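Local coordinates for hypothetical protein (Parabacteroides merdae, PDB 4OO3) that is probably an NAD-dependent oxidoreductase, pairing a Rossmann-fold nucleotide-binding domain with a C-terminal oxidoreductase domain, at residues Q160-L174 with S319-R331. Sequence-based numbering, arbitrary orientation.
Sequences QRELSTIPAVYGEQL and SVMKGSKADLVIR
Y170 lays its ring over the backbone of G323, whose CA makes a CH-pi contact 3.6 Å from the ring centroid. G323 lies in the turn of a beta-hairpin, strands 316-322 and 326-332, within the large mixed sheet of the C-terminal domain; the helical segment 160-164 lies along this hairpin, nearly antiparallel to strand 326-331 (175°). Glycine suits the place, because a CB on G323 would collide with Y170 O. S164 CB lies above the opposite face of the ring, toward its rim, while L328 CD1 approaches Y170 CD1 obliquely at 3.7 Å. The branched end of L328 suits a site with several neighbours, since CD1 also touches L163 CB and CD2 faces L163. The unbranched selenomethionine M321 turns at its end to bring CE near Y170 CZ and, tightly, near S164 CB. The tyrosine swings back over the turn because chi1 of -167° sets CG opposite the backbone N, and its OH donates to Q173 OE1 at 2.7 Å from above the amide carbonyl plane. Replacing the tyrosine by an alanine is likely to open a gap between S164 and G323 and to leave Q173 OE1 without its hydroxyl donor. Q173 NE2 meanwhile bonds L174 O, in plane and on a lone pair, so both ends of this amide are engaged. Backbone bonds fasten the turn: Y170 O accepts from K325 N and, weakly, from A326 N, while L174 N gives a bond to K322 O. G171, with positive phi, passes close to S324, where any side chain would clash. K325 lays its aliphatic chain along the carbonyls of P167 and A168. E172 and S324 bond reciprocally: S324 N reaches E172 O, and S324 OG, small enough to fit beside G171, accepts from E172 N at 2.7 Å in a nearly straight bond (168°).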
loop_
_atom_site.group_PDB
_atom_site.type_symbol
_atom_site.label_atom_id
_atom_site.label_comp_id
_atom_site.label_asym_id
_atom_site.label_seq_id
_atom_site.Cartn_x
_atom_site.Cartn_y
_atom_site.Cartn_z
ATOM N N GLN A 160 -9.308 3.642 -14.124
ATOM C CA GLN A 160 -9.204 5.071 -13.883
ATOM C C GLN A 160 -7.974 5.615 -14.613
ATOM O O GLN A 160 -8.068 6.583 -15.368
ATOM C CB GLN A 160 -9.108 5.342 -12.383
ATOM C CG GLN A 160 -9.983 6.478 -11.901
ATOM C CD GLN A 160 -9.739 6.814 -10.448
ATOM O OE1 GLN A 160 -8.926 6.183 -9.780
ATOM N NE2 GLN A 160 -10.440 7.816 -9.954
ATOM N N ARG A 161 -6.828 4.975 -14.398
ATOM C CA ARG A 161 -5.590 5.310 -15.114
ATOM C C ARG A 161 -5.795 5.301 -16.630
ATOM O O ARG A 161 -5.380 6.239 -17.315
ATOM C CB ARG A 161 -4.476 4.326 -14.726
ATOM C CG ARG A 161 -3.129 4.510 -15.425
ATOM C CD ARG A 161 -2.094 3.629 -14.738
ATOM N NE ARG A 161 -0.934 3.291 -15.565
ATOM C CZ ARG A 161 0.332 3.646 -15.320
ATOM N NH1 ARG A 161 0.667 4.388 -14.270
ATOM N NH2 ARG A 161 1.289 3.256 -16.147
ATOM N N GLU A 162 -6.432 4.248 -17.141
ATOM C CA GLU A 162 -6.651 4.103 -18.584
ATOM C C GLU A 162 -7.518 5.209 -19.148
ATOM O O GLU A 162 -7.154 5.832 -20.144
ATOM C CB GLU A 162 -7.263 2.743 -18.934
ATOM C CG GLU A 162 -6.315 1.844 -19.718
ATOM C CD GLU A 162 -6.141 2.284 -21.159
ATOM O OE1 GLU A 162 -7.145 2.648 -21.808
ATOM O OE2 GLU A 162 -4.997 2.257 -21.651
ATOM N N LEU A 163 -8.655 5.451 -18.495
ATOM C CA LEU A 163 -9.607 6.457 -18.947
ATOM C C LEU A 163 -9.037 7.875 -18.895
ATOM O O LEU A 163 -9.346 8.699 -19.758
ATOM C CB LEU A 163 -10.897 6.375 -18.130
ATOM C CG LEU A 163 -11.761 5.126 -18.343
ATOM C CD1 LEU A 163 -12.987 5.198 -17.448
ATOM C CD2 LEU A 163 -12.181 4.972 -19.793
ATOM N N SER A 164 -8.208 8.150 -17.890
ATOM C CA SER A 164 -7.613 9.472 -17.711
ATOM C C SER A 164 -6.621 9.829 -18.814
ATOM O O SER A 164 -6.373 11.009 -19.061
ATOM C CB SER A 164 -6.916 9.567 -16.356
ATOM O OG SER A 164 -5.697 8.835 -16.337
ATOM N N THR A 165 -6.052 8.811 -19.459
ATOM C CA THR A 165 -5.137 9.002 -20.589
ATOM C C THR A 165 -5.841 9.125 -21.948
ATOM O O THR A 165 -5.169 9.265 -22.967
ATOM C CB THR A 165 -4.128 7.845 -20.697
ATOM O OG1 THR A 165 -4.837 6.612 -20.846
ATOM C CG2 THR A 165 -3.244 7.776 -19.461
ATOM N N ILE A 166 -7.173 9.077 -21.968
ATOM C CA ILE A 166 -7.940 9.215 -23.213
ATOM C C ILE A 166 -8.592 10.606 -23.268
ATOM O O ILE A 166 -9.619 10.836 -22.633
ATOM C CB ILE A 166 -9.015 8.114 -23.348
ATOM C CG1 ILE A 166 -8.374 6.732 -23.195
ATOM C CG2 ILE A 166 -9.706 8.214 -24.700
ATOM C CD1 ILE A 166 -9.359 5.581 -23.153
ATOM N N PRO A 167 -7.990 11.538 -24.029
ATOM C CA PRO A 167 -8.470 12.921 -24.083
ATOM C C PRO A 167 -9.953 13.077 -24.440
ATOM O O PRO A 167 -10.626 13.977 -23.917
ATOM C CB PRO A 167 -7.605 13.549 -25.173
ATOM C CG PRO A 167 -6.355 12.747 -25.184
ATOM C CD PRO A 167 -6.753 11.354 -24.810
ATOM N N ALA A 168 -10.445 12.214 -25.330
ATOM C CA ALA A 168 -11.854 12.219 -25.708
ATOM C C ALA A 168 -12.765 11.976 -24.506
ATOM O O ALA A 168 -13.872 12.511 -24.437
ATOM C CB ALA A 168 -12.107 11.174 -26.783
ATOM N N VAL A 169 -12.290 11.172 -23.561
ATOM C CA VAL A 169 -13.058 10.855 -22.356
ATOM C C VAL A 169 -12.824 11.872 -21.229
ATOM O O VAL A 169 -13.772 12.456 -20.716
ATOM C CB VAL A 169 -12.702 9.437 -21.854
ATOM C CG1 VAL A 169 -13.491 9.091 -20.605
ATOM C CG2 VAL A 169 -12.958 8.413 -22.949
ATOM N N TYR A 170 -11.560 12.081 -20.864
ATOM C CA TYR A 170 -11.185 12.841 -19.656
ATOM C C TYR A 170 -10.912 14.323 -19.914
ATOM O O TYR A 170 -11.194 15.183 -19.065
ATOM C CB TYR A 170 -9.923 12.220 -19.058
ATOM C CG TYR A 170 -9.547 12.668 -17.656
ATOM C CD1 TYR A 170 -10.445 12.562 -16.606
ATOM C CD2 TYR A 170 -8.265 13.123 -17.373
ATOM C CE1 TYR A 170 -10.093 12.938 -15.320
ATOM C CE2 TYR A 170 -7.899 13.491 -16.091
ATOM C CZ TYR A 170 -8.821 13.400 -15.067
ATOM O OH TYR A 170 -8.468 13.765 -13.792
ATOM N N GLY A 171 -10.352 14.610 -21.085
ATOM C CA GLY A 171 -9.853 15.933 -21.393
ATOM C C GLY A 171 -8.463 16.066 -20.819
ATOM O O GLY A 171 -7.711 15.099 -20.770
ATOM N N GLU A 172 -8.125 17.270 -20.380
ATOM C CA GLU A 172 -6.828 17.557 -19.786
ATOM C C GLU A 172 -6.991 17.432 -18.277
ATOM O O GLU A 172 -8.099 17.591 -17.762
ATOM C CB GLU A 172 -6.411 18.976 -20.174
ATOM C CG GLU A 172 -4.948 19.328 -19.966
ATOM C CD GLU A 172 -4.674 20.804 -20.241
ATOM O OE1 GLU A 172 -5.065 21.302 -21.323
ATOM O OE2 GLU A 172 -4.074 21.473 -19.376
ATOM N N GLN A 173 -5.902 17.142 -17.572
ATOM C CA GLN A 173 -5.932 17.079 -16.110
ATOM C C GLN A 173 -6.020 18.497 -15.533
ATOM O O GLN A 173 -5.154 19.338 -15.788
ATOM C CB GLN A 173 -4.685 16.361 -15.564
ATOM C CG GLN A 173 -4.526 16.397 -14.044
ATOM C CD GLN A 173 -5.642 15.674 -13.312
ATOM O OE1 GLN A 173 -5.873 14.493 -13.548
ATOM N NE2 GLN A 173 -6.335 16.379 -12.410
ATOM N N LEU A 174 -7.062 18.761 -14.755
ATOM C CA LEU A 174 -7.195 20.069 -14.132
ATOM C C LEU A 174 -6.244 20.176 -12.952
ATOM O O LEU A 174 -5.841 19.164 -12.377
ATOM C CB LEU A 174 -8.641 20.315 -13.707
ATOM C CG LEU A 174 -9.652 20.277 -14.854
ATOM C CD1 LEU A 174 -11.043 20.633 -14.362
ATOM C CD2 LEU A 174 -9.232 21.213 -15.973
ATOM N N SER A 319 -13.259 8.679 -4.268
ATOM C CA SER A 319 -12.231 9.461 -4.938
ATOM C C SER A 319 -12.753 10.160 -6.181
ATOM O O SER A 319 -13.711 9.702 -6.824
ATOM C CB SER A 319 -11.037 8.583 -5.310
ATOM O OG SER A 319 -11.382 7.636 -6.302
ATOM N N VAL A 320 -12.106 11.273 -6.509
ATOM C CA VAL A 320 -12.395 12.019 -7.724
ATOM C C VAL A 320 -11.079 12.424 -8.362
ATOM O O VAL A 320 -10.137 12.797 -7.662
ATOM C CB VAL A 320 -13.174 13.314 -7.436
ATOM C CG1 VAL A 320 -13.760 13.878 -8.723
ATOM C CG2 VAL A 320 -14.270 13.069 -6.418
HETATM N N MSE A 321 -11.017 12.352 -9.684
HETATM C CA MSE A 321 -9.932 12.993 -10.425
HETATM C C MSE A 321 -10.596 13.772 -11.525
HETATM O O MSE A 321 -11.334 13.222 -12.341
HETATM C CB MSE A 321 -8.821 12.040 -10.870
HETATM C CG MSE A 321 -9.244 10.779 -11.599
HETATM SE SE MSE A 321 -7.621 9.698 -11.951
HETATM C CE MSE A 321 -6.785 10.842 -13.311
ATOM N N LYS A 322 -10.347 15.078 -11.525
ATOM C CA LYS A 322 -11.112 16.014 -12.332
ATOM C C LYS A 322 -10.367 16.361 -13.604
ATOM O O LYS A 322 -9.257 16.879 -13.558
ATOM C CB LYS A 322 -11.420 17.279 -11.520
ATOM C CG LYS A 322 -12.260 16.993 -10.283
ATOM C CD LYS A 322 -13.032 18.208 -9.804
ATOM C CE LYS A 322 -12.093 19.268 -9.267
ATOM N NZ LYS A 322 -12.736 20.143 -8.246
ATOM N N GLY A 323 -10.979 16.034 -14.739
ATOM C CA GLY A 323 -10.439 16.381 -16.052
ATOM C C GLY A 323 -11.275 17.486 -16.659
ATOM O O GLY A 323 -12.402 17.720 -16.224
ATOM N N SER A 324 -10.729 18.164 -17.665
ATOM C CA SER A 324 -11.424 19.282 -18.317
ATOM C C SER A 324 -12.750 18.866 -18.976
ATOM O O SER A 324 -13.648 19.694 -19.137
ATOM C CB SER A 324 -10.508 19.977 -19.332
ATOM O OG SER A 324 -10.151 19.103 -20.387
ATOM N N LYS A 325 -12.876 17.589 -19.341
ATOM C CA LYS A 325 -14.130 17.067 -19.901
ATOM C C LYS A 325 -14.980 16.313 -18.889
ATOM O O LYS A 325 -16.209 16.360 -18.954
ATOM C CB LYS A 325 -13.852 16.142 -21.081
ATOM C CG LYS A 325 -13.298 16.839 -22.309
ATOM C CD LYS A 325 -13.316 15.892 -23.498
ATOM C CE LYS A 325 -12.437 16.387 -24.631
ATOM N NZ LYS A 325 -12.982 17.627 -25.238
ATOM N N ALA A 326 -14.339 15.607 -17.962
ATOM C CA ALA A 326 -15.075 14.728 -17.062
ATOM C C ALA A 326 -14.346 14.434 -15.765
ATOM O O ALA A 326 -13.115 14.429 -15.723
ATOM C CB ALA A 326 -15.395 13.421 -17.774
ATOM N N ASP A 327 -15.137 14.189 -14.720
ATOM C CA ASP A 327 -14.663 13.637 -13.455
ATOM C C ASP A 327 -14.751 12.112 -13.501
ATOM O O ASP A 327 -15.787 11.554 -13.875
ATOM C CB ASP A 327 -15.520 14.133 -12.283
ATOM C CG ASP A 327 -15.445 15.637 -12.084
ATOM O OD1 ASP A 327 -14.468 16.262 -12.540
ATOM O OD2 ASP A 327 -16.375 16.200 -11.465
ATOM N N LEU A 328 -13.663 11.448 -13.122
ATOM C CA LEU A 328 -13.666 9.998 -12.910
ATOM C C LEU A 328 -13.811 9.741 -11.413
ATOM O O LEU A 328 -13.006 10.220 -10.620
ATOM C CB LEU A 328 -12.377 9.368 -13.426
ATOM C CG LEU A 328 -12.059 9.639 -14.890
ATOM C CD1 LEU A 328 -10.684 9.083 -15.227
ATOM C CD2 LEU A 328 -13.131 9.047 -15.789
ATOM N N VAL A 329 -14.827 8.974 -11.040
ATOM C CA VAL A 329 -15.261 8.883 -9.647
ATOM C C VAL A 329 -15.347 7.430 -9.208
ATOM O O VAL A 329 -15.969 6.612 -9.884
ATOM C CB VAL A 329 -16.649 9.552 -9.462
ATOM C CG1 VAL A 329 -17.191 9.342 -8.046
ATOM C CG2 VAL A 329 -16.565 11.035 -9.791
ATOM N N ILE A 330 -14.717 7.121 -8.077
ATOM C CA ILE A 330 -14.884 5.836 -7.420
ATOM C C ILE A 330 -15.829 6.030 -6.248
ATOM O O ILE A 330 -15.651 6.954 -5.455
ATOM C CB ILE A 330 -13.573 5.286 -6.839
ATOM C CG1 ILE A 330 -12.491 5.164 -7.914
ATOM C CG2 ILE A 330 -13.816 3.937 -6.177
ATOM C CD1 ILE A 330 -12.767 4.101 -8.948
ATOM N N ARG A 331 -16.831 5.162 -6.155
ATOM C CA ARG A 331 -17.647 5.046 -4.958
ATOM C C ARG A 331 -17.507 3.640 -4.412
ATOM O O ARG A 331 -17.512 2.661 -5.168
ATOM C CB ARG A 331 -19.106 5.340 -5.259
ATOM C CG ARG A 331 -19.372 6.784 -5.650
ATOM C CD ARG A 331 -20.798 6.955 -6.143
ATOM N NE ARG A 331 -20.854 7.882 -7.266
ATOM C CZ ARG A 331 -20.801 9.204 -7.160
ATOM N NH1 ARG A 331 -20.693 9.788 -5.973
ATOM N NH2 ARG A 331 -20.854 9.950 -8.253
#